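Local coordinates for SorB (Sorangium cellulosum, PDB 6B2V), which helps build the polyketide antibiotic sorangicin as part of a trans-acyltransferase assembly line, its pyran synthase domain, described here, probably forming a pyran ring, at residues 80-85 / 130-135; 26-31 / 70-75. All blocks are in the same frame, centred on the assembly; numbering follows the deposited sequence.

Contact 1: residues 80-85 / 130-135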
loop_
_atom_site.group_PDB
_atom_site.type_symbol
_atom_site.label_atom_id
_atom_site.label_comp_id
_atom_site.label_asym_id
_atom_site.label_seq_id
_atom_site.Cartn_x
_atom_site.Cartn_y
_atom_site.Cartn_z
ATOM N N LEU A 80 7.980 -12.348 -14.547
ATOM C CA LEU A 80 7.020 -13.098 -13.765
ATOM C C LEU A 80 5.672 -12.404 -13.824
ATOM O O LEU A 80 5.605 -11.234 -13.951
ATOM C CB LEU A 80 7.482 -13.261 -12.312
ATOM C CG LEU A 80 8.924 -13.713 -12.175
ATOM C CD1 LEU A 80 9.459 -13.586 -10.770
ATOM C CD2 LEU A 80 9.111 -15.115 -12.697
ATOM N N SER A 81 4.610 -13.174 -13.698
ATOM C CA SER A 81 3.267 -12.670 -13.758
ATOM C C SER A 81 2.655 -12.728 -12.359
ATOM O O SER A 81 2.425 -13.749 -11.847
ATOM C CB SER A 81 2.483 -13.526 -14.773
ATOM O OG SER A 81 1.193 -13.046 -14.970
ATOM N N ILE A 82 2.358 -11.579 -11.804
ATOM C CA ILE A 82 1.941 -11.495 -10.418
ATOM C C ILE A 82 0.484 -11.203 -10.212
ATOM O O ILE A 82 -0.019 -10.285 -10.755
ATOM C CB ILE A 82 2.750 -10.368 -9.747
ATOM C CG1 ILE A 82 4.250 -10.562 -9.909
ATOM C CG2 ILE A 82 2.394 -10.175 -8.294
ATOM C CD1 ILE A 82 4.756 -11.866 -9.429
ATOM N N ALA A 83 -0.153 -12.020 -9.411
ATOM C CA ALA A 83 -1.528 -11.872 -9.046
ATOM C C ALA A 83 -1.734 -11.070 -7.790
ATOM O O ALA A 83 -2.764 -10.530 -7.570
ATOM C CB ALA A 83 -2.154 -13.246 -8.860
ATOM N N GLY A 84 -0.722 -11.059 -6.959
ATOM C CA GLY A 84 -0.818 -10.377 -5.704
ATOM C C GLY A 84 0.348 -10.618 -4.797
ATOM O O GLY A 84 1.311 -11.161 -5.199
ATOM N N ILE A 85 0.194 -10.131 -3.571
ATOM C CA ILE A 85 1.174 -10.224 -2.512
ATOM C C ILE A 85 0.532 -10.771 -1.253
ATOM O O ILE A 85 -0.511 -10.443 -0.939
ATOM C CB ILE A 85 1.865 -8.865 -2.268
ATOM C CG1 ILE A 85 2.859 -8.583 -3.376
ATOM C CG2 ILE A 85 2.633 -8.816 -0.951
ATOM C CD1 ILE A 85 3.418 -7.190 -3.396
ATOM N N LEU A 130 5.330 -12.905 -3.227
ATOM C CA LEU A 130 4.706 -12.564 -4.476
ATOM C C LEU A 130 4.000 -13.807 -4.995
ATOM O O LEU A 130 4.619 -14.810 -5.159
ATOM C CB LEU A 130 5.753 -12.080 -5.462
ATOM C CG LEU A 130 6.358 -10.716 -5.210
ATOM C CD1 LEU A 130 7.794 -10.681 -5.613
ATOM C CD2 LEU A 130 5.656 -9.615 -5.964
ATOM N N VAL A 131 2.702 -13.694 -5.233
ATOM C CA VAL A 131 1.879 -14.785 -5.674
ATOM C C VAL A 131 1.688 -14.714 -7.180
ATOM O O VAL A 131 1.230 -13.742 -7.693
ATOM C CB VAL A 131 0.500 -14.673 -5.038
ATOM C CG1 VAL A 131 -0.384 -15.823 -5.452
ATOM C CG2 VAL A 131 0.614 -14.567 -3.523
ATOM N N PHE A 132 2.071 -15.795 -7.816
ATOM C CA PHE A 132 2.020 -15.917 -9.232
ATOM C C PHE A 132 0.616 -16.176 -9.691
ATOM O O PHE A 132 -0.211 -16.615 -8.992
ATOM C CB PHE A 132 2.878 -17.105 -9.663
ATOM C CG PHE A 132 4.361 -16.843 -9.708
ATOM C CD1 PHE A 132 4.898 -15.669 -9.307
ATOM C CD2 PHE A 132 5.216 -17.820 -10.141
ATOM C CE1 PHE A 132 6.241 -15.458 -9.351
ATOM C CE2 PHE A 132 6.557 -17.624 -10.212
ATOM C CZ PHE A 132 7.077 -16.437 -9.818
ATOM N N ASP A 133 0.395 -15.884 -10.951
ATOM C CA ASP A 133 -0.857 -16.160 -11.590
ATOM C C ASP A 133 -1.061 -17.679 -11.754
ATOM O O ASP A 133 -2.152 -18.092 -11.898
ATOM C CB ASP A 133 -0.956 -15.460 -12.932
ATOM C CG ASP A 133 -1.350 -14.052 -12.814
ATOM O OD1 ASP A 133 -2.230 -13.713 -12.070
ATOM O OD2 ASP A 133 -0.802 -13.245 -13.516
ATOM N N GLU A 134 0.016 -18.445 -11.801
ATOM C CA GLU A 134 -0.020 -19.918 -11.976
ATOM C C GLU A 134 0.697 -20.665 -10.854
ATOM O O GLU A 134 1.784 -20.315 -10.506
ATOM C CB GLU A 134 0.553 -20.395 -13.298
ATOM C CG GLU A 134 -0.226 -20.007 -14.513
ATOM C CD GLU A 134 -1.641 -20.512 -14.547
ATOM O OE1 GLU A 134 -1.962 -21.455 -13.891
ATOM O OE2 GLU A 134 -2.442 -19.958 -15.263
ATOM N N PRO A 135 0.083 -21.673 -10.275
ATOM C CA PRO A 135 -1.312 -22.040 -10.446
ATOM C C PRO A 135 -2.241 -21.016 -9.814
ATOM O O PRO A 135 -1.801 -20.256 -8.997
ATOM C CB PRO A 135 -1.402 -23.351 -9.690
ATOM C CG PRO A 135 -0.415 -23.193 -8.605
ATOM C CD PRO A 135 0.721 -22.444 -9.204
#
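Ala83 and Gly84 both turn their amides to the carbonyl of Val131, a classic beta bulge where strands 82-90 and 123-132 pair antiparallel in what is, as in related dehydratase domains, probably the N-terminal hotdog fold. The two bonds are unequal: Ala83 N reaches Val131 O at 2.8 Å, nearly in line with the carbonyl, whereas Gly84 N lies 3.4 Å from that same Val131 O and is held weakly. Past the bulge, Val131 N donates to Gly84 O with an N-H...O angle of 168°. The register slips by one residue here, from Ile82 opposite Phe132 to Gly84 opposite Val131.

The tightly packed part lies beside the bulge, at buried Leu130, Ile85 and Val131. Leu130 CD2 touches Ile85 CG1 at 3.9 Å and also meets Ile82 CG2, and Ala75 of helix 64-77 lies against Leu130 and Ile82. Phe132 and Leu80 lead out to the partly open end. With CG anti to its carbonyl carbon (chi1 -79°), the Phe132 ring swings back to meet Ile82 CD1, and its CZ comes 3.8 Å from Leu80 CD2.

Toward solvent the pairing gives way to loop, with Ser81 exposed and Asp133 partly so. Asp133 N still bonds Ser81 O, its nitrogen tilted 29° from the carbonyl plane. The two carboxylate oxygens of Asp133 divide their neighbours: OD1 approaches the methyl of Ala83, while OD2 accepts a very short hydrogen bond of 2.5 Å from Ser81 OG.

Contact 2: residues 26-31 / 70-75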
loop_
_atom_site.group_PDB
_atom_site.type_symbol
_atom_site.label_atom_id
_atom_site.label_comp_id
_atom_site.label_asym_id
_atom_site.label_seq_id
_atom_site.Cartn_x
_atom_site.Cartn_y
_atom_site.Cartn_z
ATOM N N GLN A 26 12.617 -2.414 -19.130
ATOM C CA GLN A 26 11.434 -1.576 -18.909
ATOM C C GLN A 26 11.679 -0.578 -17.806
ATOM O O GLN A 26 11.996 -0.976 -16.738
ATOM C CB GLN A 26 10.230 -2.434 -18.513
ATOM C CG GLN A 26 9.019 -1.600 -18.134
ATOM C CD GLN A 26 8.102 -2.247 -17.080
ATOM O OE1 GLN A 26 7.658 -1.584 -16.122
ATOM N NE2 GLN A 26 7.810 -3.541 -17.260
ATOM N N ARG A 27 11.594 0.708 -18.082
ATOM C CA ARG A 27 11.827 1.698 -17.060
ATOM C C ARG A 27 10.812 1.699 -15.913
ATOM O O ARG A 27 9.662 1.627 -16.149
ATOM C CB ARG A 27 11.807 3.062 -17.744
ATOM C CG ARG A 27 11.898 4.262 -16.836
ATOM C CD ARG A 27 11.529 5.571 -17.530
ATOM N NE ARG A 27 10.102 5.837 -17.675
ATOM C CZ ARG A 27 9.290 6.283 -16.719
ATOM N NH1 ARG A 27 9.712 6.463 -15.487
ATOM N NH2 ARG A 27 8.036 6.534 -17.014
ATOM N N HIS A 28 11.274 1.757 -14.684
ATOM C CA HIS A 28 10.380 1.886 -13.565
ATOM C C HIS A 28 11.054 2.753 -12.538
ATOM O O HIS A 28 12.185 2.547 -12.261
ATOM C CB HIS A 28 10.027 0.529 -13.028
ATOM C CG HIS A 28 8.943 0.566 -12.012
ATOM N ND1 HIS A 28 9.172 0.901 -10.708
ATOM C CD2 HIS A 28 7.624 0.313 -12.104
ATOM C CE1 HIS A 28 8.043 0.878 -10.042
ATOM N NE2 HIS A 28 7.089 0.514 -10.865
ATOM N N PRO A 29 10.347 3.647 -11.888
ATOM C CA PRO A 29 10.978 4.553 -10.934
ATOM C C PRO A 29 11.653 3.855 -9.753
ATOM O O PRO A 29 12.484 4.416 -9.132
ATOM C CB PRO A 29 9.820 5.389 -10.429
ATOM C CG PRO A 29 8.862 5.370 -11.553
ATOM C CD PRO A 29 8.945 4.017 -12.122
ATOM N N LEU A 30 11.189 2.675 -9.438
ATOM C CA LEU A 30 11.724 1.964 -8.282
ATOM C C LEU A 30 12.656 0.805 -8.564
ATOM O O LEU A 30 13.134 0.201 -7.671
ATOM C CB LEU A 30 10.597 1.532 -7.338
ATOM C CG LEU A 30 9.521 2.560 -7.014
ATOM C CD1 LEU A 30 8.440 1.882 -6.219
ATOM C CD2 LEU A 30 10.058 3.753 -6.257
ATOM N N VAL A 31 12.831 0.452 -9.812
ATOM C CA VAL A 31 13.712 -0.615 -10.177
ATOM C C VAL A 31 14.619 -0.160 -11.294
ATOM O O VAL A 31 14.198 -0.063 -12.375
ATOM C CB VAL A 31 12.904 -1.796 -10.682
ATOM C CG1 VAL A 31 13.814 -2.913 -11.087
ATOM C CG2 VAL A 31 11.939 -2.247 -9.622
ATOM N N MET A 70 7.562 -1.865 -5.631
ATOM C CA MET A 70 8.905 -2.226 -6.013
ATOM C C MET A 70 9.050 -3.736 -6.193
ATOM O O MET A 70 9.608 -4.171 -7.152
ATOM C CB MET A 70 9.919 -1.706 -4.984
ATOM C CG MET A 70 11.354 -1.978 -5.383
ATOM S SD MET A 70 12.450 -1.377 -4.065
ATOM C CE MET A 70 14.053 -1.619 -4.833
ATOM N N ALA A 71 8.521 -4.495 -5.258
ATOM C CA ALA A 71 8.592 -5.917 -5.368
ATOM C C ALA A 71 7.857 -6.435 -6.604
ATOM O O ALA A 71 8.351 -7.252 -7.281
ATOM C CB ALA A 71 8.027 -6.559 -4.139
ATOM N N ARG A 72 6.675 -5.917 -6.849
ATOM C CA ARG A 72 5.920 -6.289 -8.022
ATOM C C ARG A 72 6.654 -5.896 -9.294
ATOM O O ARG A 72 6.718 -6.657 -10.206
ATOM C CB ARG A 72 4.550 -5.604 -8.013
ATOM C CG ARG A 72 3.618 -5.930 -9.184
ATOM C CD ARG A 72 2.698 -4.740 -9.502
ATOM N NE ARG A 72 3.374 -3.551 -9.956
ATOM C CZ ARG A 72 3.959 -3.414 -11.124
ATOM N NH1 ARG A 72 3.939 -4.393 -11.986
ATOM N NH2 ARG A 72 4.540 -2.305 -11.439
ATOM N N ALA A 73 7.188 -4.688 -9.331
ATOM C CA ALA A 73 7.906 -4.228 -10.495
ATOM C C ALA A 73 9.135 -5.093 -10.753
ATOM O O ALA A 73 9.449 -5.377 -11.869
ATOM C CB ALA A 73 8.270 -2.793 -10.344
ATOM N N ALA A 74 9.824 -5.492 -9.706
ATOM C CA ALA A 74 10.995 -6.344 -9.872
ATOM C C ALA A 74 10.619 -7.708 -10.436
ATOM O O ALA A 74 11.307 -8.248 -11.241
ATOM C CB ALA A 74 11.769 -6.478 -8.572
ATOM N N ALA A 75 9.535 -8.261 -9.954
ATOM C CA ALA A 75 9.057 -9.512 -10.455
ATOM C C ALA A 75 8.646 -9.382 -11.925
ATOM O O ALA A 75 8.879 -10.284 -12.677
ATOM C CB ALA A 75 7.914 -10.025 -9.616
HETATM O O HOH W 1 9.342 -3.441 -13.916
HETATM O O HOH W 2 6.491 -2.509 -14.054
#
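The imidazole of His28 is covered on both faces: the Ala73 methyl sits over the centre of one, and Pro29 CD lies toward the rim of the other. Ala73 CB stands 3.5 Å from the His28 ring centroid and only 8° off the normal, a CH-pi contact. At the ring's edge, in plane, is Leu30 CA, and Leu30 N donates to His28 ND1 at 3.0 Å, within a type I turn from His28 to Val31. The other ring nitrogen, His28 NE2, hydrogen-bonds Glu69. Glu69 also forms a salt bridge with Arg72 NH2, which comes 3.8 Å from His28 NE2 with the guanidinium and ring planes 56° apart.

Beyond the ring the direct side-chain contacts are mostly apolar, while a water lies between Gln26 OE1 and Arg72 NH2. With CG1 anti to N (chi1 179°), Val31 CG2 meets Ala73 CB at 3.8 Å and also approaches Ala74. The extended Met70 chain runs past Leu30, its CB 4.1 Å from Leu30 CB. Its terminal CE lies 3.5 Å from Leu30 O, a buried carbonyl oxygen with no hydrogen-bonding partner in the model.

Together these contacts seat the N-terminal turn on helix 64-77 of the probable N-terminal hotdog fold. Among the neighbours, Phe203 from a loop meets the His28 ring nearly at right angles, Phe44 of strand 41-48 touches Val31 and Ala74, and Val105 of strand 101-110 touches Met70 and Ala74.

How the contacts relate
From the first modelled residue, the chain passes through the turn of 26-31, strands 33-35 and 41-48 and helix 53-56 before reaching helix 64-77, where contact 2 closes a loop with 38 residues between its segments. The same helix leads directly into strand 82-90, and contact 1 then closes a second loop whose 44 intervening residues contain strands but no helix. The loops follow in series, neither nesting nor crossing, with centres 15 Å apart. Helix 64-77 physically joins them: Ala75 O probably accepts a hydrogen bond from Leu80 N at 2.9 Å, and Leu130 CD2 packs against Arg72 CA. Thus the N-terminal turn, helix and paired strands meet within one probable hotdog fold.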